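Local coordinates for Non-structural protein 2 (Infectious bronchitis virus, PDB 7F52) that is of uncertain function but, as a coronavirus non-structural protein cut from the replicase polyprotein, probably modulates host-cell processes during infection, at residues V154-M159 with Q208-L213; F217-R222 with A239-A244; K476-K481 with F518-W523. One frame throughout, in Å; residues are numbered along the deposited sequence.

Contact 1: V154-M159 with Q208-L213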
loop_
_atom_site.group_PDB
_atom_site.type_symbol
_atom_site.label_atom_id
_atom_site.label_comp_id
_atom_site.label_asym_id
_atom_site.label_seq_id
_atom_site.Cartn_x
_atom_site.Cartn_y
_atom_site.Cartn_z
ATOM N N VAL A 154 -8.578 43.697 2.106
ATOM C CA VAL A 154 -8.841 43.032 0.800
ATOM C C VAL A 154 -8.666 41.520 0.886
ATOM O O VAL A 154 -9.498 40.807 0.348
ATOM C CB VAL A 154 -7.926 43.608 -0.289
ATOM C CG1 VAL A 154 -7.837 42.683 -1.484
ATOM C CG2 VAL A 154 -8.384 44.983 -0.722
ATOM N N SER A 155 -7.626 41.054 1.559
ATOM C CA SER A 155 -7.380 39.596 1.620
ATOM C C SER A 155 -8.390 38.879 2.516
ATOM O O SER A 155 -8.525 37.697 2.374
ATOM C CB SER A 155 -5.991 39.308 2.043
ATOM O OG SER A 155 -5.944 39.229 3.445
ATOM N N SER A 156 -9.097 39.551 3.410
ATOM C CA SER A 156 -10.074 38.780 4.212
ATOM C C SER A 156 -11.427 38.749 3.504
ATOM O O SER A 156 -12.307 38.040 3.976
ATOM C CB SER A 156 -10.197 39.348 5.576
ATOM O OG SER A 156 -9.305 38.698 6.454
ATOM N N MET A 157 -11.562 39.489 2.407
ATOM C CA MET A 157 -12.837 39.568 1.665
ATOM C C MET A 157 -12.851 38.537 0.542
ATOM O O MET A 157 -13.883 37.929 0.342
ATOM C CB MET A 157 -13.020 40.966 1.063
ATOM C CG MET A 157 -14.249 41.110 0.205
ATOM S SD MET A 157 -13.931 40.713 -1.498
ATOM C CE MET A 157 -12.439 41.655 -1.760
ATOM N N ALA A 158 -11.745 38.348 -0.162
ATOM C CA ALA A 158 -11.805 37.411 -1.304
ATOM C C ALA A 158 -11.654 35.977 -0.811
ATOM O O ALA A 158 -12.043 35.056 -1.503
ATOM C CB ALA A 158 -10.757 37.776 -2.319
ATOM N N MET A 159 -11.009 35.847 0.340
ATOM C CA MET A 159 -10.736 34.531 0.937
ATOM C C MET A 159 -12.106 33.964 1.251
ATOM O O MET A 159 -12.228 32.769 1.456
ATOM C CB MET A 159 -9.890 34.662 2.204
ATOM C CG MET A 159 -8.426 34.375 1.971
ATOM S SD MET A 159 -7.387 34.750 3.376
ATOM C CE MET A 159 -8.651 35.042 4.600
ATOM N N GLN A 208 -3.816 37.959 13.084
ATOM C CA GLN A 208 -3.328 36.615 13.380
ATOM C C GLN A 208 -4.154 35.544 12.654
ATOM O O GLN A 208 -3.591 34.667 12.003
ATOM C CB GLN A 208 -3.336 36.344 14.886
ATOM C CG GLN A 208 -2.275 37.113 15.675
ATOM C CD GLN A 208 -2.818 38.391 16.319
ATOM O OE1 GLN A 208 -3.055 39.395 15.640
ATOM N NE2 GLN A 208 -3.037 38.343 17.640
ATOM N N ARG A 209 -5.479 35.625 12.753
ATOM C CA ARG A 209 -6.352 34.608 12.176
ATOM C C ARG A 209 -6.223 34.534 10.656
ATOM O O ARG A 209 -6.305 33.458 10.061
ATOM C CB ARG A 209 -7.809 34.866 12.555
ATOM C CG ARG A 209 -8.142 34.703 14.038
ATOM C CD ARG A 209 -9.639 34.937 14.278
ATOM N NE ARG A 209 -10.005 36.352 14.460
ATOM C CZ ARG A 209 -10.565 37.133 13.530
ATOM N NH1 ARG A 209 -10.834 36.679 12.317
ATOM N NH2 ARG A 209 -10.869 38.389 13.818
ATOM N N ILE A 210 -6.006 35.678 10.030
ATOM C CA ILE A 210 -5.902 35.727 8.580
ATOM C C ILE A 210 -4.570 35.142 8.145
ATOM O O ILE A 210 -4.480 34.471 7.126
ATOM C CB ILE A 210 -6.067 37.178 8.052
ATOM C CG1 ILE A 210 -7.484 37.655 8.320
ATOM C CG2 ILE A 210 -5.813 37.262 6.558
ATOM C CD1 ILE A 210 -8.529 36.861 7.591
ATOM N N ALA A 211 -3.531 35.390 8.929
ATOM C CA ALA A 211 -2.227 34.832 8.631
ATOM C C ALA A 211 -2.288 33.299 8.760
ATOM O O ALA A 211 -1.811 32.566 7.879
ATOM C CB ALA A 211 -1.169 35.420 9.556
ATOM N N ALA A 212 -2.888 32.828 9.853
ATOM C CA ALA A 212 -3.064 31.401 10.079
ATOM C C ALA A 212 -3.915 30.767 8.981
ATOM O O ALA A 212 -3.713 29.587 8.628
ATOM C CB ALA A 212 -3.696 31.153 11.435
ATOM N N LEU A 213 -4.859 31.540 8.441
ATOM C CA LEU A 213 -5.825 30.987 7.498
ATOM C C LEU A 213 -5.206 30.845 6.118
ATOM O O LEU A 213 -5.604 29.967 5.325
ATOM C CB LEU A 213 -7.078 31.846 7.428
ATOM C CG LEU A 213 -8.297 31.225 6.750
ATOM C CD1 LEU A 213 -8.657 29.888 7.386
ATOM C CD2 LEU A 213 -9.477 32.194 6.814
#

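Contact 2: F217-R222 with A239-A244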
loop_
_atom_site.group_PDB
_atom_site.type_symbol
_atom_site.label_atom_id
_atom_site.label_comp_id
_atom_site.label_asym_id
_atom_site.label_seq_id
_atom_site.Cartn_x
_atom_site.Cartn_y
_atom_site.Cartn_z
ATOM N N PHE A 217 -5.075 27.484 3.900
ATOM C CA PHE A 217 -5.561 27.450 2.537
ATOM C C PHE A 217 -4.466 26.872 1.636
ATOM O O PHE A 217 -4.764 26.172 0.656
ATOM C CB PHE A 217 -6.008 28.839 2.078
ATOM C CG PHE A 217 -7.454 29.147 2.386
ATOM C CD1 PHE A 217 -8.429 28.183 2.208
ATOM C CD2 PHE A 217 -7.843 30.424 2.823
ATOM C CE1 PHE A 217 -9.761 28.458 2.488
ATOM C CE2 PHE A 217 -9.179 30.721 3.095
ATOM C CZ PHE A 217 -10.138 29.733 2.932
ATOM N N ALA A 218 -3.211 27.131 1.994
ATOM C CA ALA A 218 -2.082 26.568 1.263
ATOM C C ALA A 218 -2.025 25.051 1.366
ATOM O O ALA A 218 -1.634 24.358 0.426
ATOM C CB ALA A 218 -0.765 27.107 1.805
ATOM N N LYS A 219 -2.441 24.534 2.513
ATOM C CA LYS A 219 -2.354 23.103 2.765
ATOM C C LYS A 219 -3.499 22.402 2.017
ATOM O O LYS A 219 -3.326 21.277 1.540
ATOM C CB LYS A 219 -2.386 22.812 4.268
ATOM C CG LYS A 219 -1.822 21.443 4.645
ATOM C CD LYS A 219 -1.620 21.307 6.141
ATOM C CE LYS A 219 -1.311 19.867 6.524
ATOM N NZ LYS A 219 -1.151 19.674 7.997
ATOM N N CYS A 220 -4.611 23.093 1.849
ATOM C CA CYS A 220 -5.781 22.571 1.171
ATOM C C CYS A 220 -5.928 23.031 -0.242
ATOM O O CYS A 220 -7.005 22.960 -0.785
ATOM C CB CYS A 220 -7.030 23.145 1.779
ATOM S SG CYS A 220 -7.218 22.848 3.502
ATOM N N ALA A 221 -4.872 23.540 -0.849
ATOM C CA ALA A 221 -4.926 23.870 -2.258
ATOM C C ALA A 221 -4.967 23.049 -3.509
ATOM O O ALA A 221 -4.997 23.628 -4.588
ATOM C CB ALA A 221 -3.799 24.794 -2.628
ATOM N N ARG A 222 -4.929 21.738 -3.400
ATOM C CA ARG A 222 -4.898 20.937 -4.604
ATOM C C ARG A 222 -5.446 19.966 -3.590
ATOM O O ARG A 222 -5.905 20.384 -2.558
ATOM C CB ARG A 222 -3.471 20.474 -4.434
ATOM C CG ARG A 222 -2.468 21.502 -4.870
ATOM C CD ARG A 222 -1.381 20.863 -5.682
ATOM N NE ARG A 222 -0.065 21.267 -5.227
ATOM C CZ ARG A 222 1.017 21.232 -5.991
ATOM N NH1 ARG A 222 0.933 20.811 -7.242
ATOM N NH2 ARG A 222 2.183 21.612 -5.505
ATOM N N ALA A 239 -5.391 18.890 9.413
ATOM C CA ALA A 239 -4.631 18.609 10.627
ATOM C C ALA A 239 -3.410 19.520 10.665
ATOM O O ALA A 239 -2.908 19.937 9.621
ATOM C CB ALA A 239 -4.232 17.159 10.692
ATOM N N GLY A 240 -2.950 19.840 11.868
ATOM C CA GLY A 240 -1.825 20.744 12.014
ATOM C C GLY A 240 -2.056 22.182 11.562
ATOM O O GLY A 240 -1.094 22.931 11.453
ATOM N N THR A 241 -3.311 22.566 11.300
ATOM C CA THR A 241 -3.649 23.942 10.899
ATOM C C THR A 241 -4.784 24.511 11.737
ATOM O O THR A 241 -5.388 23.801 12.552
ATOM C CB THR A 241 -4.097 24.065 9.407
ATOM O OG1 THR A 241 -5.404 23.492 9.234
ATOM C CG2 THR A 241 -3.112 23.418 8.452
ATOM N N CYS A 242 -5.104 25.785 11.509
ATOM C CA CYS A 242 -6.192 26.416 12.250
ATOM C C CYS A 242 -7.548 25.776 11.900
ATOM O O CYS A 242 -8.507 25.866 12.668
ATOM C CB CYS A 242 -6.216 27.925 12.007
ATOM S SG CYS A 242 -6.673 28.435 10.352
ATOM N N LEU A 243 -7.623 25.085 10.771
ATOM C CA LEU A 243 -8.833 24.330 10.467
ATOM C C LEU A 243 -8.990 23.023 11.284
ATOM O O LEU A 243 -10.056 22.385 11.229
ATOM C CB LEU A 243 -8.874 24.026 8.977
ATOM C CG LEU A 243 -8.935 25.352 8.212
ATOM C CD1 LEU A 243 -9.072 25.084 6.719
ATOM C CD2 LEU A 243 -10.087 26.197 8.729
ATOM N N ALA A 244 -7.973 22.645 12.069
ATOM C CA ALA A 244 -7.998 21.339 12.735
ATOM C C ALA A 244 -9.210 21.171 13.625
ATOM O O ALA A 244 -9.676 20.048 13.829
ATOM C CB ALA A 244 -6.727 21.097 13.555
#

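Contact 3: K476-K481 with F518-W523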
loop_
_atom_site.group_PDB
_atom_site.type_symbol
_atom_site.label_atom_id
_atom_site.label_comp_id
_atom_site.label_asym_id
_atom_site.label_seq_id
_atom_site.Cartn_x
_atom_site.Cartn_y
_atom_site.Cartn_z
ATOM N N LYS A 476 0.520 -40.179 34.751
ATOM C CA LYS A 476 -0.414 -41.259 35.020
ATOM C C LYS A 476 -0.591 -42.416 34.039
ATOM O O LYS A 476 -1.122 -43.487 34.395
ATOM C CB LYS A 476 -1.694 -40.451 35.176
ATOM C CG LYS A 476 -1.805 -40.021 36.616
ATOM C CD LYS A 476 -3.033 -39.226 36.932
ATOM C CE LYS A 476 -3.172 -39.117 38.466
ATOM N NZ LYS A 476 -1.877 -39.284 39.228
ATOM N N THR A 477 -0.104 -42.229 32.822
ATOM C CA THR A 477 -0.152 -43.311 31.863
ATOM C C THR A 477 0.912 -44.332 32.313
ATOM O O THR A 477 1.866 -43.987 33.023
ATOM C CB THR A 477 -0.012 -42.773 30.445
ATOM O OG1 THR A 477 -0.956 -43.424 29.600
ATOM C CG2 THR A 477 1.383 -43.011 29.908
ATOM N N CYS A 478 0.735 -45.592 31.931
ATOM C CA CYS A 478 1.704 -46.639 32.284
ATOM C C CYS A 478 3.020 -46.455 31.523
ATOM O O CYS A 478 4.102 -46.584 32.094
ATOM C CB CYS A 478 1.124 -48.019 31.978
ATOM S SG CYS A 478 -0.021 -48.565 33.263
ATOM N N PHE A 479 2.916 -46.140 30.242
ATOM C CA PHE A 479 4.074 -45.827 29.415
ATOM C C PHE A 479 4.979 -44.730 30.020
ATOM O O PHE A 479 6.206 -44.869 30.035
ATOM C CB PHE A 479 3.602 -45.410 28.023
ATOM C CG PHE A 479 2.723 -46.426 27.351
ATOM C CD1 PHE A 479 1.435 -46.684 27.815
ATOM C CD2 PHE A 479 3.181 -47.131 26.254
ATOM C CE1 PHE A 479 0.630 -47.634 27.195
ATOM C CE2 PHE A 479 2.384 -48.077 25.628
ATOM C CZ PHE A 479 1.106 -48.327 26.098
ATOM N N CYS A 480 4.381 -43.646 30.523
ATOM C CA CYS A 480 5.153 -42.506 31.029
ATOM C C CYS A 480 5.649 -42.780 32.445
ATOM O O CYS A 480 6.719 -42.307 32.848
ATOM C CB CYS A 480 4.321 -41.218 30.985
ATOM S SG CYS A 480 3.920 -40.613 29.305
ATOM N N LYS A 481 4.879 -43.541 33.209
ATOM C CA LYS A 481 5.392 -44.023 34.484
ATOM C C LYS A 481 6.614 -44.921 34.254
ATOM O O LYS A 481 7.580 -44.886 35.022
ATOM C CB LYS A 481 4.314 -44.778 35.246
ATOM C CG LYS A 481 3.238 -43.889 35.835
ATOM C CD LYS A 481 1.896 -44.582 35.715
ATOM C CE LYS A 481 1.112 -44.575 37.007
ATOM N NZ LYS A 481 -0.121 -45.376 36.780
ATOM N N PHE A 518 4.398 -53.681 35.147
ATOM C CA PHE A 518 4.545 -53.650 36.591
ATOM C C PHE A 518 4.150 -52.284 37.136
ATOM O O PHE A 518 3.758 -52.165 38.300
ATOM C CB PHE A 518 5.984 -54.014 36.929
ATOM C CG PHE A 518 6.423 -53.718 38.327
ATOM C CD1 PHE A 518 6.828 -52.442 38.692
ATOM C CD2 PHE A 518 6.542 -54.747 39.252
ATOM C CE1 PHE A 518 7.269 -52.179 39.972
ATOM C CE2 PHE A 518 6.992 -54.498 40.532
ATOM C CZ PHE A 518 7.356 -53.206 40.895
ATOM N N CYS A 519 4.253 -51.262 36.288
ATOM C CA CYS A 519 3.832 -49.905 36.644
ATOM C C CYS A 519 2.307 -49.788 36.645
ATOM O O CYS A 519 1.742 -48.861 37.224
ATOM C CB CYS A 519 4.440 -48.870 35.680
ATOM S SG CYS A 519 6.197 -48.485 35.991
ATOM N N GLU A 520 1.645 -50.742 35.996
ATOM C CA GLU A 520 0.191 -50.755 35.971
ATOM C C GLU A 520 -0.380 -51.154 37.333
ATOM O O GLU A 520 -1.440 -50.653 37.742
ATOM C CB GLU A 520 -0.319 -51.700 34.880
ATOM C CG GLU A 520 -1.801 -52.020 34.982
ATOM C CD GLU A 520 -2.255 -53.039 33.955
ATOM O OE1 GLU A 520 -2.168 -54.257 34.244
ATOM O OE2 GLU A 520 -2.705 -52.620 32.863
ATOM N N LYS A 521 0.322 -52.025 38.054
ATOM C CA LYS A 521 -0.248 -52.524 39.295
ATOM C C LYS A 521 0.616 -52.333 40.563
ATOM O O LYS A 521 0.073 -52.319 41.665
ATOM C CB LYS A 521 -0.629 -54.000 39.098
ATOM C CG LYS A 521 0.476 -54.974 39.404
ATOM C CD LYS A 521 0.422 -56.300 38.628
ATOM C CE LYS A 521 0.511 -56.127 37.116
ATOM N NZ LYS A 521 0.671 -57.461 36.432
ATOM N N TYR A 522 1.929 -52.152 40.440
ATOM C CA TYR A 522 2.745 -51.899 41.638
ATOM C C TYR A 522 3.435 -50.535 41.687
ATOM O O TYR A 522 4.484 -50.397 42.328
ATOM C CB TYR A 522 3.820 -52.974 41.805
ATOM C CG TYR A 522 3.280 -54.383 41.868
ATOM C CD1 TYR A 522 2.669 -54.862 43.020
ATOM C CD2 TYR A 522 3.406 -55.240 40.786
ATOM C CE1 TYR A 522 2.172 -56.147 43.084
ATOM C CE2 TYR A 522 2.923 -56.527 40.841
ATOM C CZ TYR A 522 2.302 -56.979 41.988
ATOM O OH TYR A 522 1.821 -58.270 42.034
ATOM N N TRP A 523 2.846 -49.535 41.032
ATOM C CA TRP A 523 3.441 -48.206 40.943
ATOM C C TRP A 523 3.541 -47.473 42.289
ATOM O O TRP A 523 4.500 -46.747 42.518
ATOM C CB TRP A 523 2.647 -47.362 39.939
ATOM C CG TRP A 523 3.095 -45.932 39.809
ATOM C CD1 TRP A 523 2.419 -44.817 40.238
ATOM C CD2 TRP A 523 4.308 -45.455 39.208
ATOM N NE1 TRP A 523 3.131 -43.687 39.938
ATOM C CE2 TRP A 523 4.294 -44.043 39.303
ATOM C CE3 TRP A 523 5.399 -46.080 38.593
ATOM C CZ2 TRP A 523 5.337 -43.245 38.806
ATOM C CZ3 TRP A 523 6.434 -45.295 38.103
ATOM C CH2 TRP A 523 6.400 -43.895 38.216
#

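Contact 1: V154-M159 with Q208-L213
Met159 meets Ile210 and Leu213 through the methyl end of its side chain, and this is the apolar part of the contact. The terminal CE lies 3.5 Å from Ile210 CD1 and 3.7 Å from Leu213 CD2. The methionine runs extended to SD (chi2 172°), and only the terminal methyl folds back about the CG–SD bond (chi3 10°), bringing CE against both branched residues. Met159 runs at a slant to the isoleucine, whereas it slides past the leucine in the reverse direction. Leu213 holds its CG anti to the backbone N (chi1 -166°), and it also touches Phe193, Ala196 and Leu197 of helix 182-197.

Ile210 and Leu213, one turn apart on helix 206-219, thus form a hydrophobic ridge facing segment 154-159, in a helix-on-helix arrangement buried within the helical N-terminal part of the chain. The backbones come closest at Ser156 and Ile210, with CA atoms 6.8 Å apart.

Of the polar side chains, Ser155 OG rests 3.7 Å from Ile210 CG2 in ordinary van der Waals contact. Ser156 lies beside Ile210, but its hydroxyl is modelled too near the isoleucine for its position to be trusted.

Contact 2: F217-R222 with A239-A244
Lys219 reaches from the last turn of helix 206-219 to the loop at Ala239-Thr241, and its side chain can be followed atom by atom. CB already points toward the loop. CG stands anti to the backbone N (chi1 -160°), and the remaining torsions are also close to 180°, giving a fully stretched arm. CD is the first atom to make close contact, lying 3.5 Å from Thr241 CG2, which the lysine crosses at a slant. CE then passes 3.5 Å from Ala239 O. At the tip, NZ gives a hydrogen bond to that same carbonyl oxygen; the modelled separation is unrealistically small, so the bond's length is doubtful although the pairing is sensible. Gly240 CA lies just beyond, 4.2 Å from NZ.

Next to the lysine, Cys220 SG makes a looser apolar contact with Leu243 CD1 at 4.3 Å. Within the loop, Thr241 OG1 accepts from Leu243 N at 3.1 Å, a capping bond of ST-turn geometry (N-H...O 136°) ahead of the turn into the next helix, while also bonding to Phe238 O. That turn, of type I from Thr241 to Ala244, is closed by Ala244 N to Thr241 O.

Helix 206-219 ends here, the short strands 226-229 and 232-235 come between the two segments, and the loop returns alongside that helix before helix 244-255 begins. Helices 42-57 and 161-174 pack against other sides of segment 217-222.

Contact 3: K476-K481 with F518-W523
Lys481 lies across one face of the Trp523 indole and supplies the central interaction of this contact. Its CG sits 3.6 Å above the ring plane, over the centre, while CB meets the benzene end at CZ3, 3.6 Å away. Farther along, CE stands over the five-membered ring in a CH-pi contact, 3.6 Å from the centroid and 13° off the ring normal. NZ follows as a cation-pi partner of the same ring, 4.7 Å from its centroid and still over the face. Aliphatic chain and charged end therefore use one surface of the indole in succession. The exact path through CD is less certain, because that atom is modelled too close to Thr477 O.

Around this pair, Cys478 SG packs at 3.5 Å from Glu520 CB, and Cys519 CB approaches Lys481 CB at 4.1 Å.

Farther out, Lys481 NZ donates to Lys476 O at 3.2 Å, approaching from above the carbonyl plane, which ties the ammonium back to the residues that precede its own helix. Trp523 swings its ring toward the lysine with CG anti to the backbone N (chi1 176°). Asp381 of helix 377-390 accepts hydrogen bonds from the backbone N-H groups of Lys476 and Thr477, just before helix 478-491.

The result is lysine-on-indole packing, joining the first turn of helix 478-491 to the chain leaving helix 511-519, at the surface of a largely helical C-terminal region.

How the contacts relate
Along the chain the three contacts follow one another, each closing before the next opens. Contacts 1 and 2 are neighbours, with centres 13 Å apart, and share helix 206-219: contact 1 uses its N-terminal half, contact 2 its C-terminal end. They also touch directly, Met159 against Phe217 and Leu213 against Cys242 and Leu243, so they are parts of one packed region built mainly of helices. Contact 3 lies on the opposite side of the chain's centre, its centre about 90 Å from that of contact 1 and 77 Å from that of contact 2. Between them in sequence come the sheet-forming strands of 265-426. Contacts 1 and 2 thus mark one end of an elongated chain, contact 3 the other.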